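Long-range contacts in lectin (Cicer arietinum, PDB 3V6N), which agglutinates red blood cells and folds as a four-bladed hemopexin-type beta-propeller that holds calcium and sodium ions in its central channel: residues Ile64-Asp69 / Asp121-Ser126; Ala171-Ala176 / Ala185-Gly190. All coordinates share one frame; numbering follows the deposited sequence.

Interaction 1 (Ile64-Asp69 / Asp121-Ser126). With CA (calcium ion), chain D; NA (sodium ion), chain G.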
ATOM      1  N   ILE A  64      -5.023  -3.765  10.082  1.00 13.30           N
ATOM      2  CA  ILE A  64      -4.788  -2.412  10.584  1.00 12.90           C
ATOM      3  C   ILE A  64      -3.904  -2.471  11.827  1.00 12.89           C
ATOM      4  O   ILE A  64      -4.202  -3.238  12.765  1.00 12.66           O
ATOM      5  CB  ILE A  64      -6.144  -1.722  10.865  1.00 12.70           C
ATOM      6  CG1 ILE A  64      -6.857  -1.465   9.521  1.00 12.76           C
ATOM      7  CG2 ILE A  64      -5.972  -0.434  11.669  1.00 12.67           C
ATOM      8  CD1 ILE A  64      -8.353  -1.220   9.608  1.00 13.07           C
ATOM      9  N   ASP A  65      -2.832  -1.670  11.838  1.00 12.39           N
ATOM     10  CA  ASP A  65      -1.849  -1.746  12.934  1.00 12.52           C
ATOM     11  C   ASP A  65      -1.802  -0.516  13.872  1.00 12.29           C
ATOM     12  O   ASP A  65      -1.077  -0.511  14.883  1.00 11.94           O
ATOM     13  CB  ASP A  65      -0.450  -2.155  12.416  1.00 12.81           C
ATOM     14  CG  ASP A  65       0.200  -1.084  11.551  1.00 13.31           C
ATOM     15  OD1 ASP A  65      -0.290   0.073  11.560  1.00 13.08           O
ATOM     16  OD2 ASP A  65       1.207  -1.396  10.861  1.00 13.61           O
ATOM     17  N   CYS A  66      -2.586   0.511  13.530  1.00 12.03           N
ATOM     18  CA  CYS A  66      -2.800   1.667  14.384  1.00 12.10           C
ATOM     19  C   CYS A  66      -4.072   2.374  13.928  1.00 12.18           C
ATOM     20  O   CYS A  66      -4.395   2.371  12.733  1.00 12.02           O
ATOM     21  CB  CYS A  66      -1.611   2.643  14.303  1.00 12.30           C
ATOM     22  SG  CYS A  66      -1.721   4.115  15.368  1.00 13.05           S
ATOM     23  N   SER A  67      -4.787   2.996  14.859  1.00 12.34           N
ATOM     24  CA  SER A  67      -5.885   3.905  14.464  1.00 12.70           C
ATOM     25  C   SER A  67      -6.398   4.781  15.570  1.00 12.67           C
ATOM     26  O   SER A  67      -6.085   4.561  16.761  1.00 12.66           O
ATOM     27  CB  SER A  67      -7.042   3.168  13.804  1.00 13.35           C
ATOM     28  OG  SER A  67      -7.500   2.129  14.602  1.00 15.03           O
ATOM     29  N   PHE A  68      -7.150   5.801  15.169  1.00 12.62           N
ATOM     30  CA  PHE A  68      -7.809   6.697  16.118  1.00 12.84           C
ATOM     31  C   PHE A  68      -9.058   7.325  15.543  1.00 13.27           C
ATOM     32  O   PHE A  68      -9.095   7.691  14.381  1.00 13.16           O
ATOM     33  CB  PHE A  68      -6.867   7.794  16.675  1.00 12.31           C
ATOM     34  CG  PHE A  68      -6.180   8.661  15.628  1.00 12.13           C
ATOM     35  CD1 PHE A  68      -6.737   9.866  15.224  1.00 12.29           C
ATOM     36  CD2 PHE A  68      -4.909   8.324  15.133  1.00 12.00           C
ATOM     37  CE1 PHE A  68      -6.085  10.683  14.299  1.00 12.34           C
ATOM     38  CE2 PHE A  68      -4.247   9.138  14.217  1.00 11.93           C
ATOM     39  CZ  PHE A  68      -4.835  10.320  13.798  1.00 12.20           C
ATOM     40  N   ASP A  69     -10.064   7.439  16.398  1.00 14.57           N
ATOM     41  CA  ASP A  69     -11.268   8.223  16.166  1.00 16.36           C
ATOM     42  C   ASP A  69     -10.901   9.682  15.971  1.00 17.13           C
ATOM     43  O   ASP A  69      -9.960  10.197  16.605  1.00 16.86           O
ATOM     44  CB  ASP A  69     -12.184   8.100  17.392  1.00 17.87           C
ATOM     45  CG  ASP A  69     -13.573   8.671  17.150  1.00 19.72           C
ATOM     46  OD1 ASP A  69     -14.186   8.364  16.087  1.00 22.17           O
ATOM     47  OD2 ASP A  69     -14.057   9.423  18.027  1.00 20.95           O
ATOM     48  N   ASP A 121       2.866   2.747  16.267  1.00 14.49           N
ATOM     49  CA  ASP A 121       2.458   1.614  17.103  1.00 14.08           C
ATOM     50  C   ASP A 121       0.997   1.694  17.579  1.00 13.17           C
ATOM     51  O   ASP A 121       0.277   0.707  17.536  1.00 12.30           O
ATOM     52  CB  ASP A 121       3.343   1.508  18.357  1.00 14.64           C
ATOM     53  CG  ASP A 121       4.771   1.053  18.058  1.00 15.51           C
ATOM     54  OD1 ASP A 121       5.029   0.447  16.999  1.00 16.45           O
ATOM     55  OD2 ASP A 121       5.644   1.291  18.910  1.00 15.74           O
ATOM     56  N   ALA A 122       0.606   2.868  18.080  1.00 12.83           N
ATOM     57  CA  ALA A 122      -0.629   3.041  18.838  1.00 12.74           C
ATOM     58  C   ALA A 122      -1.008   4.517  18.858  1.00 12.83           C
ATOM     59  O   ALA A 122      -0.149   5.390  18.691  1.00 12.97           O
ATOM     60  CB  ALA A 122      -0.476   2.514  20.273  1.00 12.80           C
ATOM     61  N   ALA A 123      -2.299   4.795  19.049  1.00 12.41           N
ATOM     62  CA  ALA A 123      -2.783   6.163  19.064  1.00 12.25           C
ATOM     63  C   ALA A 123      -4.087   6.237  19.817  1.00 12.31           C
ATOM     64  O   ALA A 123      -4.869   5.279  19.808  1.00 11.94           O
ATOM     65  CB  ALA A 123      -2.971   6.671  17.646  1.00 11.95           C
ATOM     66  N   PHE A 124      -4.327   7.359  20.486  1.00 12.38           N
ATOM     67  CA  PHE A 124      -5.660   7.598  21.021  1.00 12.98           C
ATOM     68  C   PHE A 124      -6.072   9.069  21.007  1.00 13.42           C
ATOM     69  O   PHE A 124      -5.234   9.965  21.120  1.00 13.52           O
ATOM     70  CB  PHE A 124      -5.901   6.925  22.394  1.00 12.66           C
ATOM     71  CG  PHE A 124      -5.181   7.569  23.550  1.00 12.73           C
ATOM     72  CD1 PHE A 124      -3.958   7.070  23.990  1.00 12.65           C
ATOM     73  CD2 PHE A 124      -5.757   8.628  24.242  1.00 12.98           C
ATOM     74  CE1 PHE A 124      -3.303   7.637  25.071  1.00 13.06           C
ATOM     75  CE2 PHE A 124      -5.100   9.207  25.331  1.00 13.27           C
ATOM     76  CZ  PHE A 124      -3.877   8.704  25.748  1.00 13.24           C
ATOM     77  N   ARG A 125      -7.372   9.275  20.850  1.00 13.81           N
ATOM     78  CA  ARG A 125      -7.978  10.596  20.742  1.00 15.00           C
ATOM     79  C   ARG A 125      -8.052  11.283  22.104  1.00 15.59           C
ATOM     80  O   ARG A 125      -8.616  10.725  23.046  1.00 16.25           O
ATOM     81  CB  ARG A 125      -9.380  10.459  20.107  1.00 14.65           C
ATOM     82  CG  ARG A 125     -10.184  11.732  19.966  1.00 15.08           C
ATOM     83  CD  ARG A 125      -9.673  12.630  18.853  1.00 15.22           C
ATOM     84  NE  ARG A 125     -10.724  13.568  18.464  1.00 15.53           N
ATOM     85  CZ  ARG A 125     -10.893  14.782  18.980  1.00 15.97           C
ATOM     86  NH1 ARG A 125     -10.075  15.245  19.933  1.00 15.99           N
ATOM     87  NH2 ARG A 125     -11.896  15.535  18.548  1.00 16.10           N
ATOM     88  N   SER A 126      -7.470  12.478  22.209  1.00 15.76           N
ATOM     89  CA  SER A 126      -7.571  13.292  23.432  1.00 17.00           C
ATOM     90  C   SER A 126      -8.986  13.827  23.675  1.00 17.87           C
ATOM     91  O   SER A 126      -9.801  13.882  22.751  1.00 18.67           O
ATOM     92  CB  SER A 126      -6.592  14.481  23.362  1.00 16.77           C
ATOM     93  OG  SER A 126      -6.656  15.285  24.532  1.00 15.99           O
TER
HETATM   94 CA    CA D 229      -0.083  -1.514  16.786  1.00 10.59          CA
HETATM   95 NA    NA G 232      -6.149   3.639  18.773  1.00 11.98          NA
HETATM   96  O   HOH W   1       1.973  -2.380  17.573  1.00 18.04           O
HETATM   97  O   HOH W   2       1.566  -0.982  14.942  1.00 15.84           O
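The carbonyl oxygens of Asp65 and Asp121 meet at the calcium ion, each 2.4 Å from it, and two residues further on those of Ser67 and Ala123 meet at the sodium ion, Ser67 O at 2.2 Å. These are the innermost strands of two propeller blades, running parallel with their axes 5.5 Å apart, yet no hydrogen bond joins them. Asn7 with Asp174 and Ala9 with Ala176 supply the other protein oxygens; two waters also bind the calcium ion.

Apolar contacts flank the ion sites. Ala123 CB lies 3.6 Å from Cys66 SG and equally far from Phe68 CD2, and a methyl is small enough to rest against both. The phenyl group starts between its own backbone N and carbonyl carbon (chi1 56°), which carries the ring obliquely past that methyl.

Beyond the sodium ion, Arg125 bends at chi2 and lays CD 3.3 Å from Asp69 O, with the carbonyl at the edge of its guanidinium. The charged end goes to Thr70 O and Glu71.

Asp65 O and Asp121 O, only 3.2 Å apart, would probably repel one another without calcium, so cations here take the place that hydrogen bonds hold within a blade.

Interaction 2 (Ala171-Ala176 / Ala185-Gly190). With CA (calcium ion), chain D; NA (sodium ion), chain G.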
ATOM      1  N   ALA A 171       8.487   1.078  27.460  1.00 25.70           N
ATOM      2  CA  ALA A 171       9.199   1.051  26.184  1.00 26.31           C
ATOM      3  C   ALA A 171       8.276   0.889  24.978  1.00 25.71           C
ATOM      4  O   ALA A 171       8.748   0.733  23.860  1.00 26.78           O
ATOM      5  CB  ALA A 171      10.270  -0.033  26.186  1.00 26.67           C
ATOM      6  N   GLY A 172       6.963   0.940  25.189  1.00 25.20           N
ATOM      7  CA  GLY A 172       6.039   0.821  24.062  1.00 24.18           C
ATOM      8  C   GLY A 172       4.648   0.291  24.346  1.00 24.33           C
ATOM      9  O   GLY A 172       4.393  -0.355  25.376  1.00 23.47           O
ATOM     10  N   MET A 173       3.757   0.580  23.404  1.00 23.56           N
ATOM     11  CA  MET A 173       2.369   0.164  23.438  1.00 24.19           C
ATOM     12  C   MET A 173       1.996  -0.420  22.083  1.00 22.26           C
ATOM     13  O   MET A 173       2.462   0.062  21.061  1.00 20.21           O
ATOM     14  CB  MET A 173       1.487   1.360  23.779  1.00 27.12           C
ATOM     15  CG  MET A 173       1.724   1.806  25.203  1.00 30.86           C
ATOM     16  SD  MET A 173       1.731   3.589  25.381  1.00 39.08           S
ATOM     17  CE  MET A 173       2.541   3.724  26.973  1.00 36.86           C
ATOM     18  N   ASP A 174       1.195  -1.482  22.092  1.00 20.81           N
ATOM     19  CA  ASP A 174       0.837  -2.196  20.865  1.00 20.63           C
ATOM     20  C   ASP A 174      -0.402  -1.550  20.246  1.00 18.52           C
ATOM     21  O   ASP A 174      -0.562  -1.541  19.031  1.00 17.98           O
ATOM     22  CB  ASP A 174       0.547  -3.688  21.157  1.00 22.52           C
ATOM     23  CG  ASP A 174       1.813  -4.524  21.358  1.00 26.16           C
ATOM     24  OD1 ASP A 174       2.920  -3.972  21.160  1.00 28.99           O
ATOM     25  OD2 ASP A 174       1.711  -5.748  21.707  1.00 26.21           O
ATOM     26  N   SER A 175      -1.252  -0.994  21.109  1.00 17.36           N
ATOM     27  CA  SER A 175      -2.588  -0.555  20.758  1.00 16.66           C
ATOM     28  C   SER A 175      -3.194   0.289  21.874  1.00 15.76           C
ATOM     29  O   SER A 175      -2.791   0.159  23.027  1.00 16.35           O
ATOM     30  CB  SER A 175      -3.456  -1.789  20.517  1.00 17.95           C
ATOM     31  OG  SER A 175      -4.758  -1.406  20.203  1.00 20.09           O
ATOM     32  N   ALA A 176      -4.161   1.141  21.531  1.00 14.26           N
ATOM     33  CA  ALA A 176      -4.849   2.014  22.489  1.00 13.54           C
ATOM     34  C   ALA A 176      -6.197   2.537  21.960  1.00 12.90           C
ATOM     35  O   ALA A 176      -6.397   2.655  20.735  1.00 12.49           O
ATOM     36  CB  ALA A 176      -3.961   3.196  22.866  1.00 13.49           C
ATOM     37  N   ALA A 185      -8.436   6.221  29.128  1.00 17.37           N
ATOM     38  CA  ALA A 185      -7.956   5.568  27.936  1.00 15.96           C
ATOM     39  C   ALA A 185      -7.445   4.188  28.330  1.00 15.39           C
ATOM     40  O   ALA A 185      -7.058   3.960  29.490  1.00 15.44           O
ATOM     41  CB  ALA A 185      -6.854   6.396  27.294  1.00 15.84           C
ATOM     42  N   TYR A 186      -7.459   3.273  27.368  1.00 14.33           N
ATOM     43  CA  TYR A 186      -6.931   1.939  27.556  1.00 14.07           C
ATOM     44  C   TYR A 186      -5.660   1.776  26.731  1.00 13.72           C
ATOM     45  O   TYR A 186      -5.605   2.189  25.569  1.00 13.44           O
ATOM     46  CB  TYR A 186      -7.953   0.882  27.136  1.00 13.84           C
ATOM     47  CG  TYR A 186      -9.241   0.890  27.941  1.00 14.45           C
ATOM     48  CD1 TYR A 186      -9.412   0.044  29.045  1.00 14.61           C
ATOM     49  CD2 TYR A 186     -10.289   1.743  27.603  1.00 14.09           C
ATOM     50  CE1 TYR A 186     -10.596   0.053  29.783  1.00 14.82           C
ATOM     51  CE2 TYR A 186     -11.462   1.756  28.335  1.00 14.40           C
ATOM     52  CZ  TYR A 186     -11.615   0.906  29.415  1.00 14.52           C
ATOM     53  OH  TYR A 186     -12.795   0.930  30.119  1.00 15.09           O
ATOM     54  N   LEU A 187      -4.646   1.187  27.343  1.00 13.56           N
ATOM     55  CA  LEU A 187      -3.394   0.852  26.662  1.00 13.94           C
ATOM     56  C   LEU A 187      -3.280  -0.656  26.616  1.00 13.95           C
ATOM     57  O   LEU A 187      -3.621  -1.324  27.570  1.00 14.43           O
ATOM     58  CB  LEU A 187      -2.188   1.449  27.402  1.00 14.05           C
ATOM     59  CG  LEU A 187      -2.250   2.924  27.838  1.00 14.14           C
ATOM     60  CD1 LEU A 187      -0.951   3.313  28.545  1.00 14.43           C
ATOM     61  CD2 LEU A 187      -2.524   3.864  26.661  1.00 13.71           C
ATOM     62  N   PHE A 188      -2.806  -1.197  25.506  1.00 14.34           N
ATOM     63  CA  PHE A 188      -2.668  -2.648  25.379  1.00 14.98           C
ATOM     64  C   PHE A 188      -1.238  -3.046  25.038  1.00 15.60           C
ATOM     65  O   PHE A 188      -0.546  -2.348  24.284  1.00 15.10           O
ATOM     66  CB  PHE A 188      -3.648  -3.196  24.325  1.00 14.73           C
ATOM     67  CG  PHE A 188      -5.096  -2.882  24.630  1.00 14.95           C
ATOM     68  CD1 PHE A 188      -5.717  -1.773  24.068  1.00 14.89           C
ATOM     69  CD2 PHE A 188      -5.828  -3.690  25.499  1.00 15.39           C
ATOM     70  CE1 PHE A 188      -7.051  -1.477  24.359  1.00 15.19           C
ATOM     71  CE2 PHE A 188      -7.154  -3.398  25.806  1.00 15.43           C
ATOM     72  CZ  PHE A 188      -7.768  -2.290  25.233  1.00 15.13           C
ATOM     73  N   LYS A 189      -0.814  -4.176  25.598  1.00 16.75           N
ATOM     74  CA  LYS A 189       0.443  -4.818  25.230  1.00 18.47           C
ATOM     75  C   LYS A 189       0.406  -6.307  25.607  1.00 19.53           C
ATOM     76  O   LYS A 189       0.272  -6.664  26.792  1.00 18.79           O
ATOM     77  CB  LYS A 189       1.642  -4.121  25.889  1.00 19.06           C
ATOM     78  CG  LYS A 189       2.988  -4.572  25.335  1.00 20.58           C
ATOM     79  CD  LYS A 189       4.088  -3.691  25.895  1.00 21.82           C
ATOM     80  CE  LYS A 189       5.376  -3.769  25.088  1.00 22.02           C
ATOM     81  NZ  LYS A 189       6.288  -2.773  25.721  1.00 22.65           N
ATOM     82  N   GLY A 190       0.526  -7.171  24.592  1.00 20.73           N
ATOM     83  CA  GLY A 190       0.465  -8.615  24.805  1.00 22.03           C
ATOM     84  C   GLY A 190      -0.855  -8.963  25.456  1.00 22.84           C
ATOM     85  O   GLY A 190      -1.895  -8.479  25.030  1.00 21.66           O
TER
HETATM   86 CA    CA D 229      -0.083  -1.514  16.786  1.00 10.59          CA
HETATM   87 NA    NA G 232      -6.149   3.639  18.773  1.00 11.98          NA
HETATM   88  O   HOH W   1       1.973  -2.380  17.573  1.00 18.04           O
HETATM   89  O   HOH W   2       1.566  -0.982  14.942  1.00 15.84           O
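A beta hairpin forms the inner half of one blade of the propeller: Ala171-Ala176 leads into its strand 175-178, which pairs with strand 184-189 in Ala185-Gly190. Ser175 and Phe188 make an antiparallel hydrogen-bonded pair in which Phe188 N donates a hydrogen bond to Ser175 O at 2.8 Å. Asp174 N donates to Phe188 O at 2.9 Å, with an N-H...O angle of 158°. Asp174 and Ser175 thus both face Phe188, a classic beta bulge. At Ala176 the pairing passes to a non-hydrogen-bonded position opposite Leu187, and Ala176 CA approaches Tyr186 O in a CA-H...O contact.

In this hemopexin-type fold the innermost strand and the residue just before it also line the channel: Asp174 O binds the calcium ion at 2.3 Å and Ala176 O the sodium ion at 2.2 Å, while the neighbouring carbonyl of Ser175 is spent on the hairpin.

The two faces of the hairpin are filled differently. On one, Leu187 spreads its branches, CD1 going to Met173 CE at 3.9 Å and CD2 to the methyl of Ala176; Leu164 also packs on Met173 and Leu187. On the other, Phe188 turns its ring edge to the backbone of Ser175, and CD1 lies near Ser175 OG. Ile6 of strand 6-11 touches both residues.

Lys189, extended beyond CG, crosses Asp174 at about a right angle and runs on to Gly172. There NZ donates to Gly172 O at 3.1 Å from above the carbonyl plane, and Ile168 O accepts from the same ammonium group. Gly172 suits its backbone angles, which would press a beta carbon against the preceding carbonyl. Asp174 has CG beside its backbone N (chi1 -77°), which brings OD2 within a weak, 3.4 Å hydrogen bond of Gly190 N, where positive phi favours glycine.

From the N terminus, strand 6-11 comes first and lends Asn7 to the calcium site and Ala9 to the sodium site. Interaction 1 then closes a long loop of 51 residues, made of the remainder of one blade and the entry to the next, and so joins neighbouring blades. Only after it is complete does interaction 2 begin, closing a short hairpin within the last blade, with eight residues between the segments; the two neither nest nor cross. They also touch each other, Asp121 CB against Met173 O and Phe124 against Ala185. Residues 121-126 therefore lie between 64-69 and 171-176 around the channel, where the shared calcium and sodium ions bring all four innermost strands together.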